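Local coordinates for protein PfVFT1 (Plasmodium falciparum, PDB 5JKQ) that is of unknown molecular function but has the two-lobed Venus flytrap architecture of solute-binding proteins, consistent with capture of a small ligand between its lobes, at residues L168-P173 against G275-F280; D105-I110 against I144-N149. The protein carries 3 engineered substitutions. All blocks are in the same frame, centred on the assembly; numbering follows the deposited sequence.

Contact 1 (L168-P173 against G275-F280); sequences LTSGLP and GHSAYF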
ATOM      1  N   LEU A 168     -15.019  -1.776   8.620  1.00 35.41           N
ATOM      2  CA  LEU A 168     -13.832  -2.235   7.908  1.00 31.47           C
ATOM      3  C   LEU A 168     -12.564  -1.972   8.715  1.00 29.93           C
ATOM      4  O   LEU A 168     -12.420  -0.912   9.326  1.00 31.57           O
ATOM      5  CB  LEU A 168     -13.732  -1.555   6.541  1.00 21.67           C
ATOM      6  CG  LEU A 168     -14.944  -1.732   5.622  1.00 34.09           C
ATOM      7  CD1 LEU A 168     -14.709  -1.027   4.297  1.00 29.37           C
ATOM      8  CD2 LEU A 168     -15.266  -3.206   5.397  1.00 28.88           C
ATOM      9  N   THR A 169     -11.658  -2.948   8.718  1.00 27.08           N
ATOM     10  CA  THR A 169     -10.365  -2.802   9.378  1.00 27.22           C
ATOM     11  C   THR A 169      -9.237  -2.935   8.363  1.00 25.94           C
ATOM     12  O   THR A 169      -9.482  -3.148   7.175  1.00 24.68           O
ATOM     13  CB  THR A 169     -10.170  -3.844  10.500  1.00 30.90           C
ATOM     14  OG1 THR A 169      -8.995  -3.520  11.252  1.00 34.64           O
ATOM     15  CG2 THR A 169     -10.040  -5.260   9.935  1.00 30.04           C
ATOM     16  N   SER A 170      -8.003  -2.808   8.845  1.00 30.74           N
ATOM     17  CA  SER A 170      -6.823  -2.872   7.991  1.00 24.38           C
ATOM     18  C   SER A 170      -5.758  -3.799   8.559  1.00 21.84           C
ATOM     19  O   SER A 170      -5.596  -3.908   9.774  1.00 20.67           O
ATOM     20  CB  SER A 170      -6.231  -1.476   7.802  1.00 26.72           C
ATOM     21  OG  SER A 170      -5.145  -1.501   6.892  1.00 22.69           O
ATOM     22  N   GLY A 171      -5.030  -4.463   7.668  1.00 19.60           N
ATOM     23  CA  GLY A 171      -3.858  -5.221   8.056  1.00 20.83           C
ATOM     24  C   GLY A 171      -2.664  -4.289   8.138  1.00 15.25           C
ATOM     25  O   GLY A 171      -2.784  -3.097   7.861  1.00 27.10           O
ATOM     26  N   LEU A 172      -1.514  -4.829   8.528  1.00 14.54           N
ATOM     27  CA  LEU A 172      -0.286  -4.049   8.610  1.00 26.94           C
ATOM     28  C   LEU A 172       0.077  -3.443   7.257  1.00 20.33           C
ATOM     29  O   LEU A 172      -0.268  -4.001   6.213  1.00 13.81           O
ATOM     30  CB  LEU A 172       0.871  -4.925   9.100  1.00 20.67           C
ATOM     31  CG  LEU A 172       0.848  -5.382  10.555  1.00 21.17           C
ATOM     32  CD1 LEU A 172       1.807  -6.549  10.752  1.00 20.14           C
ATOM     33  CD2 LEU A 172       1.213  -4.237  11.478  1.00 27.19           C
ATOM     34  N   PRO A 173       0.771  -2.294   7.267  1.00 20.17           N
ATOM     35  CA  PRO A 173       1.361  -1.815   6.016  1.00 17.75           C
ATOM     36  C   PRO A 173       2.565  -2.685   5.653  1.00 17.97           C
ATOM     37  O   PRO A 173       3.709  -2.306   5.908  1.00 16.32           O
ATOM     38  CB  PRO A 173       1.760  -0.373   6.342  1.00 20.60           C
ATOM     39  CG  PRO A 173       1.997  -0.374   7.811  1.00 16.66           C
ATOM     40  CD  PRO A 173       1.018  -1.364   8.385  1.00 26.15           C
ATOM     41  N   GLY A 275       2.551   3.626   2.913  1.00 29.00           N
ATOM     42  CA  GLY A 275       2.291   2.219   3.158  1.00 23.35           C
ATOM     43  C   GLY A 275       1.177   1.645   2.303  1.00 18.15           C
ATOM     44  O   GLY A 275       0.295   2.368   1.842  1.00 20.49           O
ATOM     45  N   HIS A 276       1.236   0.333   2.090  1.00 20.84           N
ATOM     46  CA  HIS A 276       0.184  -0.406   1.396  1.00 17.99           C
ATOM     47  C   HIS A 276      -0.324  -1.538   2.281  1.00 20.48           C
ATOM     48  O   HIS A 276       0.468  -2.242   2.905  1.00 17.14           O
ATOM     49  CB  HIS A 276       0.698  -0.977   0.075  1.00 18.74           C
ATOM     50  CG  HIS A 276       1.241   0.055  -0.861  1.00 21.00           C
ATOM     51  ND1 HIS A 276       0.433   0.819  -1.675  1.00 21.46           N
ATOM     52  CD2 HIS A 276       2.512   0.442  -1.121  1.00 22.83           C
ATOM     53  CE1 HIS A 276       1.183   1.638  -2.390  1.00 20.99           C
ATOM     54  NE2 HIS A 276       2.447   1.428  -2.076  1.00 15.24           N
ATOM     55  N   SER A 277      -1.641  -1.716   2.332  1.00 18.51           N
ATOM     56  CA  SER A 277      -2.233  -2.763   3.159  1.00 22.06           C
ATOM     57  C   SER A 277      -3.526  -3.318   2.565  1.00 20.49           C
ATOM     58  O   SER A 277      -4.155  -2.691   1.709  1.00 19.01           O
ATOM     59  CB  SER A 277      -2.499  -2.226   4.569  1.00 25.74           C
ATOM     60  OG  SER A 277      -3.278  -1.046   4.523  1.00 34.66           O
ATOM     61  N   ALA A 278      -3.907  -4.506   3.025  1.00 20.89           N
ATOM     62  CA  ALA A 278      -5.180  -5.107   2.655  1.00 24.05           C
ATOM     63  C   ALA A 278      -6.235  -4.721   3.685  1.00 18.06           C
ATOM     64  O   ALA A 278      -5.907  -4.436   4.838  1.00 22.84           O
ATOM     65  CB  ALA A 278      -5.052  -6.619   2.556  1.00 18.28           C
ATOM     66  N   TYR A 279      -7.497  -4.710   3.265  1.00 19.15           N
ATOM     67  CA  TYR A 279      -8.600  -4.348   4.151  1.00 22.73           C
ATOM     68  C   TYR A 279      -9.596  -5.497   4.293  1.00 22.68           C
ATOM     69  O   TYR A 279      -9.817  -6.268   3.358  1.00 26.37           O
ATOM     70  CB  TYR A 279      -9.297  -3.084   3.638  1.00 26.85           C
ATOM     71  CG  TYR A 279      -8.472  -1.830   3.852  1.00 27.24           C
ATOM     72  CD1 TYR A 279      -7.521  -1.431   2.922  1.00 26.17           C
ATOM     73  CD2 TYR A 279      -8.633  -1.057   4.994  1.00 25.54           C
ATOM     74  CE1 TYR A 279      -6.760  -0.290   3.119  1.00 30.25           C
ATOM     75  CE2 TYR A 279      -7.878   0.083   5.199  1.00 27.57           C
ATOM     76  CZ  TYR A 279      -6.945   0.463   4.261  1.00 29.67           C
ATOM     77  OH  TYR A 279      -6.195   1.598   4.470  1.00 27.26           O
ATOM     78  N   PHE A 280     -10.181  -5.599   5.483  1.00 25.82           N
ATOM     79  CA  PHE A 280     -11.078  -6.696   5.832  1.00 26.75           C
ATOM     80  C   PHE A 280     -12.342  -6.161   6.498  1.00 24.22           C
ATOM     81  O   PHE A 280     -12.394  -5.001   6.903  1.00 24.99           O
ATOM     82  CB  PHE A 280     -10.379  -7.683   6.772  1.00 16.88           C
ATOM     83  CG  PHE A 280      -9.008  -8.103   6.314  1.00 16.92           C
ATOM     84  CD1 PHE A 280      -7.920  -7.257   6.461  1.00 18.92           C
ATOM     85  CD2 PHE A 280      -8.805  -9.354   5.756  1.00 21.26           C
ATOM     86  CE1 PHE A 280      -6.660  -7.646   6.045  1.00 17.65           C
ATOM     87  CE2 PHE A 280      -7.546  -9.748   5.343  1.00 14.02           C
ATOM     88  CZ  PHE A 280      -6.474  -8.893   5.487  1.00 16.63           C
TER
HETATM   89  O   HOH W   1      -2.175  -5.337   5.199  1.00 17.99           O
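Thr169 and Phe280 form an antiparallel hydrogen-bonded pair, followed by Ser170 and Tyr279 as a non-hydrogen-bonded pair, with the two chains running in roughly opposite directions (148° apart end to end). Thr169 N reaches Phe280 O at 2.8 Å and Phe280 N returns to Thr169 O at 3.1 Å; two residues on, Gly171 N meets Ala278 O at 3.0 Å in an almost straight bond (177° at the hydrogen). Beyond it a water bridges Ala278 N, from which it accepts, and Leu172 O, to which it donates. The pairing ties the short strand 168-170 to the long, interrupted strand 265-281, whose earlier part pairs with strand 175-184.

The side chains sort onto two faces. On the one carrying Ser170 and Tyr279, the serine sits over the tyrosine ring: its OG lies above one face, offset toward the rim, and CB is 3.5 Å from Tyr279 CE2. With OG anti to the backbone N (chi1 -175°), Ser170 can also give its proton to Gly171 O, in the carbonyl plane on a lone pair. Ser277 OG lies 3.1 Å from Ser170 OG, a bond left unsettled because its proton has another acceptor within reach; Ser153 OG is a weak partner of the same hydroxyl. The phenol oxygen of Tyr279 continues past the serine to Leu152 O. On the other face, Thr169 CG2 rests 4.0 Å from Phe280 CB, while the phenyl turns its edge to Gly171, CE1 lying 3.9 Å from Gly171 N. Helix 14-29 packs against this face through Ile17, which touches both Thr169 and Phe280.

Main-chain bonds therefore fix the register from Thr169 to Gly171; the Ser170-Ser277 hydroxyls and the water at Leu172 follow, and at Pro173 there remain a CA-H...O contact to His276 O and packing on Gly275.

Contact 2 (D105-I110 against I144-N149); sequences DVMYII and IHMTDN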
ATOM      1  N   ASP A 105       1.275 -10.912  -8.063  1.00 19.31           N
ATOM      2  CA  ASP A 105       2.241 -11.934  -7.667  1.00 16.41           C
ATOM      3  C   ASP A 105       2.440 -11.965  -6.156  1.00 13.82           C
ATOM      4  O   ASP A 105       2.673 -13.029  -5.584  1.00 19.87           O
ATOM      5  CB  ASP A 105       3.594 -11.705  -8.351  1.00 20.26           C
ATOM      6  CG  ASP A 105       3.661 -12.296  -9.749  1.00 17.48           C
ATOM      7  OD1 ASP A 105       2.796 -13.127 -10.103  1.00 16.73           O
ATOM      8  OD2 ASP A 105       4.597 -11.936 -10.491  1.00 21.44           O
ATOM      9  N   VAL A 106       2.361 -10.801  -5.516  1.00 13.22           N
ATOM     10  CA  VAL A 106       2.451 -10.720  -4.060  1.00 14.27           C
ATOM     11  C   VAL A 106       1.301 -11.487  -3.415  1.00 18.93           C
ATOM     12  O   VAL A 106       1.506 -12.259  -2.478  1.00 16.96           O
ATOM     13  CB  VAL A 106       2.434  -9.248  -3.568  1.00 17.64           C
ATOM     14  CG1 VAL A 106       2.204  -9.160  -2.052  1.00 21.24           C
ATOM     15  CG2 VAL A 106       3.730  -8.547  -3.949  1.00 13.99           C
HETATM   16  N   MSE A 107       0.090 -11.275  -3.921  1.00 10.01           N
HETATM   17  CA  MSE A 107      -1.086 -11.915  -3.344  1.00 18.47           C
HETATM   18  C   MSE A 107      -1.044 -13.422  -3.578  1.00 16.52           C
HETATM   19  O   MSE A 107      -1.514 -14.197  -2.745  1.00 18.12           O
HETATM   20  CB  MSE A 107      -2.371 -11.325  -3.929  1.00 14.66           C
HETATM   21  CG  MSE A 107      -3.641 -11.857  -3.275  1.00 22.69           C
HETATM   22 SE   MSE A 107      -3.771 -11.400  -1.380  1.00 28.75          SE
HETATM   23  CE  MSE A 107      -4.596  -9.646  -1.575  1.00 20.43           C
ATOM     24  N   TYR A 108      -0.477 -13.832  -4.710  1.00 21.71           N
ATOM     25  CA  TYR A 108      -0.366 -15.250  -5.038  1.00 26.19           C
ATOM     26  C   TYR A 108       0.553 -15.979  -4.061  1.00 18.32           C
ATOM     27  O   TYR A 108       0.189 -17.027  -3.530  1.00 14.59           O
ATOM     28  CB  TYR A 108       0.153 -15.440  -6.469  1.00 13.84           C
ATOM     29  CG  TYR A 108      -0.788 -14.959  -7.553  1.00 21.41           C
ATOM     30  CD1 TYR A 108      -2.166 -15.063  -7.406  1.00 24.19           C
ATOM     31  CD2 TYR A 108      -0.296 -14.400  -8.724  1.00 26.94           C
ATOM     32  CE1 TYR A 108      -3.025 -14.624  -8.396  1.00 21.69           C
ATOM     33  CE2 TYR A 108      -1.148 -13.957  -9.718  1.00 22.58           C
ATOM     34  CZ  TYR A 108      -2.510 -14.072  -9.548  1.00 24.70           C
ATOM     35  OH  TYR A 108      -3.361 -13.632 -10.537  1.00 36.11           O
ATOM     36  N   ILE A 109       1.741 -15.431  -3.823  1.00 14.45           N
ATOM     37  CA  ILE A 109       2.705 -16.107  -2.961  1.00 18.40           C
ATOM     38  C   ILE A 109       2.242 -16.098  -1.501  1.00 15.73           C
ATOM     39  O   ILE A 109       2.585 -16.998  -0.735  1.00 18.45           O
ATOM     40  CB  ILE A 109       4.113 -15.478  -3.064  1.00 19.24           C
ATOM     41  CG1 ILE A 109       4.075 -13.989  -2.706  1.00 15.05           C
ATOM     42  CG2 ILE A 109       4.676 -15.698  -4.465  1.00 16.78           C
ATOM     43  CD1 ILE A 109       5.440 -13.348  -2.596  1.00 20.15           C
ATOM     44  N   ILE A 110       1.459 -15.095  -1.118  1.00 10.61           N
ATOM     45  CA  ILE A 110       0.921 -15.045   0.239  1.00 15.61           C
ATOM     46  C   ILE A 110      -0.019 -16.225   0.449  1.00 17.78           C
ATOM     47  O   ILE A 110       0.063 -16.912   1.465  1.00 20.61           O
ATOM     48  CB  ILE A 110       0.191 -13.711   0.521  1.00 20.27           C
ATOM     49  CG1 ILE A 110       1.219 -12.608   0.775  1.00 15.67           C
ATOM     50  CG2 ILE A 110      -0.742 -13.827   1.741  1.00 21.66           C
ATOM     51  CD1 ILE A 110       0.629 -11.210   0.877  1.00 17.33           C
ATOM     52  N   ILE A 144     -16.548  -9.963  -1.214  1.00 27.87           N
ATOM     53  CA  ILE A 144     -15.152 -10.379  -1.199  1.00 28.83           C
ATOM     54  C   ILE A 144     -14.687 -10.606   0.234  1.00 22.10           C
ATOM     55  O   ILE A 144     -15.251 -10.044   1.174  1.00 21.70           O
ATOM     56  CB  ILE A 144     -14.242  -9.329  -1.874  1.00 21.59           C
ATOM     57  CG1 ILE A 144     -14.543  -7.935  -1.308  1.00 28.59           C
ATOM     58  CG2 ILE A 144     -14.438  -9.362  -3.383  1.00 18.92           C
ATOM     59  CD1 ILE A 144     -13.643  -6.829  -1.826  1.00 25.39           C
ATOM     60  N   HIS A 145     -13.666 -11.440   0.396  1.00 16.52           N
ATOM     61  CA  HIS A 145     -13.054 -11.661   1.700  1.00 22.01           C
ATOM     62  C   HIS A 145     -11.975 -10.614   1.966  1.00 22.12           C
ATOM     63  O   HIS A 145     -11.664 -10.307   3.119  1.00 21.31           O
ATOM     64  CB  HIS A 145     -12.448 -13.065   1.777  1.00 21.88           C
ATOM     65  CG  HIS A 145     -13.419 -14.162   1.469  1.00 21.97           C
ATOM     66  ND1 HIS A 145     -13.124 -15.193   0.604  1.00 23.77           N
ATOM     67  CD2 HIS A 145     -14.676 -14.393   1.918  1.00 18.86           C
ATOM     68  CE1 HIS A 145     -14.159 -16.010   0.528  1.00 19.44           C
ATOM     69  NE2 HIS A 145     -15.114 -15.548   1.316  1.00 23.44           N
HETATM   70  N   MSE A 146     -11.427 -10.059   0.887  1.00 21.07           N
HETATM   71  CA  MSE A 146     -10.244  -9.208   0.955  1.00 23.18           C
HETATM   72  C   MSE A 146     -10.166  -8.184  -0.155  1.00 20.58           C
HETATM   73  O   MSE A 146     -10.658  -8.415  -1.258  1.00 26.92           O
HETATM   74  CB  MSE A 146      -8.981 -10.052   0.861  1.00 25.88           C
HETATM   75  CG  MSE A 146      -8.494 -10.653   2.132  1.00 27.07           C
HETATM   76 SE   MSE A 146      -6.862 -11.617   1.717  1.00 27.55          SE
HETATM   77  CE  MSE A 146      -5.596 -10.156   1.941  1.00 15.39           C
ATOM     78  N   THR A 147      -9.493  -7.075   0.129  1.00 21.44           N
ATOM     79  CA  THR A 147      -9.022  -6.184  -0.918  1.00 17.75           C
ATOM     80  C   THR A 147      -7.630  -6.645  -1.329  1.00 18.16           C
ATOM     81  O   THR A 147      -6.989  -7.417  -0.614  1.00 18.04           O
ATOM     82  CB  THR A 147      -8.960  -4.717  -0.457  1.00 19.30           C
ATOM     83  OG1 THR A 147      -7.918  -4.562   0.515  1.00 21.78           O
ATOM     84  CG2 THR A 147     -10.291  -4.276   0.136  1.00 22.42           C
ATOM     85  N   ASP A 148      -7.165  -6.178  -2.481  1.00 18.11           N
ATOM     86  CA  ASP A 148      -5.787  -6.405  -2.891  1.00 18.81           C
ATOM     87  C   ASP A 148      -4.861  -5.702  -1.898  1.00 19.30           C
ATOM     88  O   ASP A 148      -5.308  -4.863  -1.118  1.00 16.15           O
ATOM     89  CB  ASP A 148      -5.558  -5.893  -4.315  1.00 20.51           C
ATOM     90  CG  ASP A 148      -4.280  -6.425  -4.930  1.00 25.60           C
ATOM     91  OD1 ASP A 148      -3.188  -6.013  -4.486  1.00 22.48           O
ATOM     92  OD2 ASP A 148      -4.368  -7.249  -5.867  1.00 15.46           O
ATOM     93  N   ASN A 149      -3.576  -6.043  -1.922  1.00 18.39           N
ATOM     94  CA  ASN A 149      -2.624  -5.462  -0.978  1.00 13.03           C
ATOM     95  C   ASN A 149      -2.144  -4.064  -1.363  1.00 13.66           C
ATOM     96  O   ASN A 149      -1.557  -3.367  -0.536  1.00 13.82           O
ATOM     97  CB  ASN A 149      -1.400  -6.372  -0.825  1.00 16.86           C
ATOM     98  CG  ASN A 149      -1.757  -7.759  -0.329  1.00 19.23           C
ATOM     99  OD1 ASN A 149      -2.149  -7.936   0.824  1.00 19.53           O
ATOM    100  ND2 ASN A 149      -1.604  -8.755  -1.196  1.00 18.41           N
TER
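Val106 makes the first touch across this contact, its CG1 methyl lying 3.9 Å from Asn149 ND2. One residue further along the helix, Met107, present as selenomethionine, does most of the work. CG leaves anti to the backbone N (chi1 -175°), and bends at the next two torsions curl the chain so that its terminal methyl lies against the backbone of the strand and the turn after it. There CE is 3.4 Å from Thr147 O and 3.7 Å from Asp148 CA. The same methyl presses on the amide of Asn149, only 3.1 Å from ND2, which is tight for a carbon against a nitrogen; the selenium follows at 3.4 Å from ND2. A second selenomethionine, Met146, crosses Met107 obliquely, and the two CE methyls meet at 3.7 Å. A turn of helix after Val106, Ile110 and Asn149 extend toward each other from opposite directions, Ile110 CD1 again 3.9 Å from Asn149 ND2. Asn149 ND2 is thus bordered by carbon and selenium from three helix residues, and no hydrogen bond crosses between the segments. The other end of that amide is held elsewhere, OD1 being bonded to the hydroxyl of Tyr20. Asp148, whose side chain is also buried, has its OD2 satisfied by the hydroxyls of Tyr94 and Tyr129.

Helix 102-118 connects strand 77-83 to its parallel neighbour 126-132, a beta-alpha-beta crossover in one lobe. Strand 146-147 lies on the other side of 77-83, so Met107 spans from the crossover helix to the strand beyond the pair it connects, touching Tyr129 of strand 126-132 as well. Helix 14-29 closes in beside them, with Val24 and Leu27 on Ile110 and Tyr20 on Met146, while helix 135-140 packs on Thr147.

Contacts 1 and 2 adjoin within one lobe, their centres about 11 Å apart, and meet through strand 146-147: Thr147 OG1 accepts from Tyr279 N, and the ring of Phe280 rests on Met146. Both are also flanked by helix 14-29. Contact 2 is entirely buried and joins a helix to the edge strand of a parallel sheet by side-chain packing alone. Contact 1 is only partly buried; it joins strands through backbone bonds, hydroxyls and a water. That difference follows their places in the fold: one lies between a helix and the parallel sheet, the other along the last part of the long strand 265-281, which probably comes from the side of the connection between the lobes.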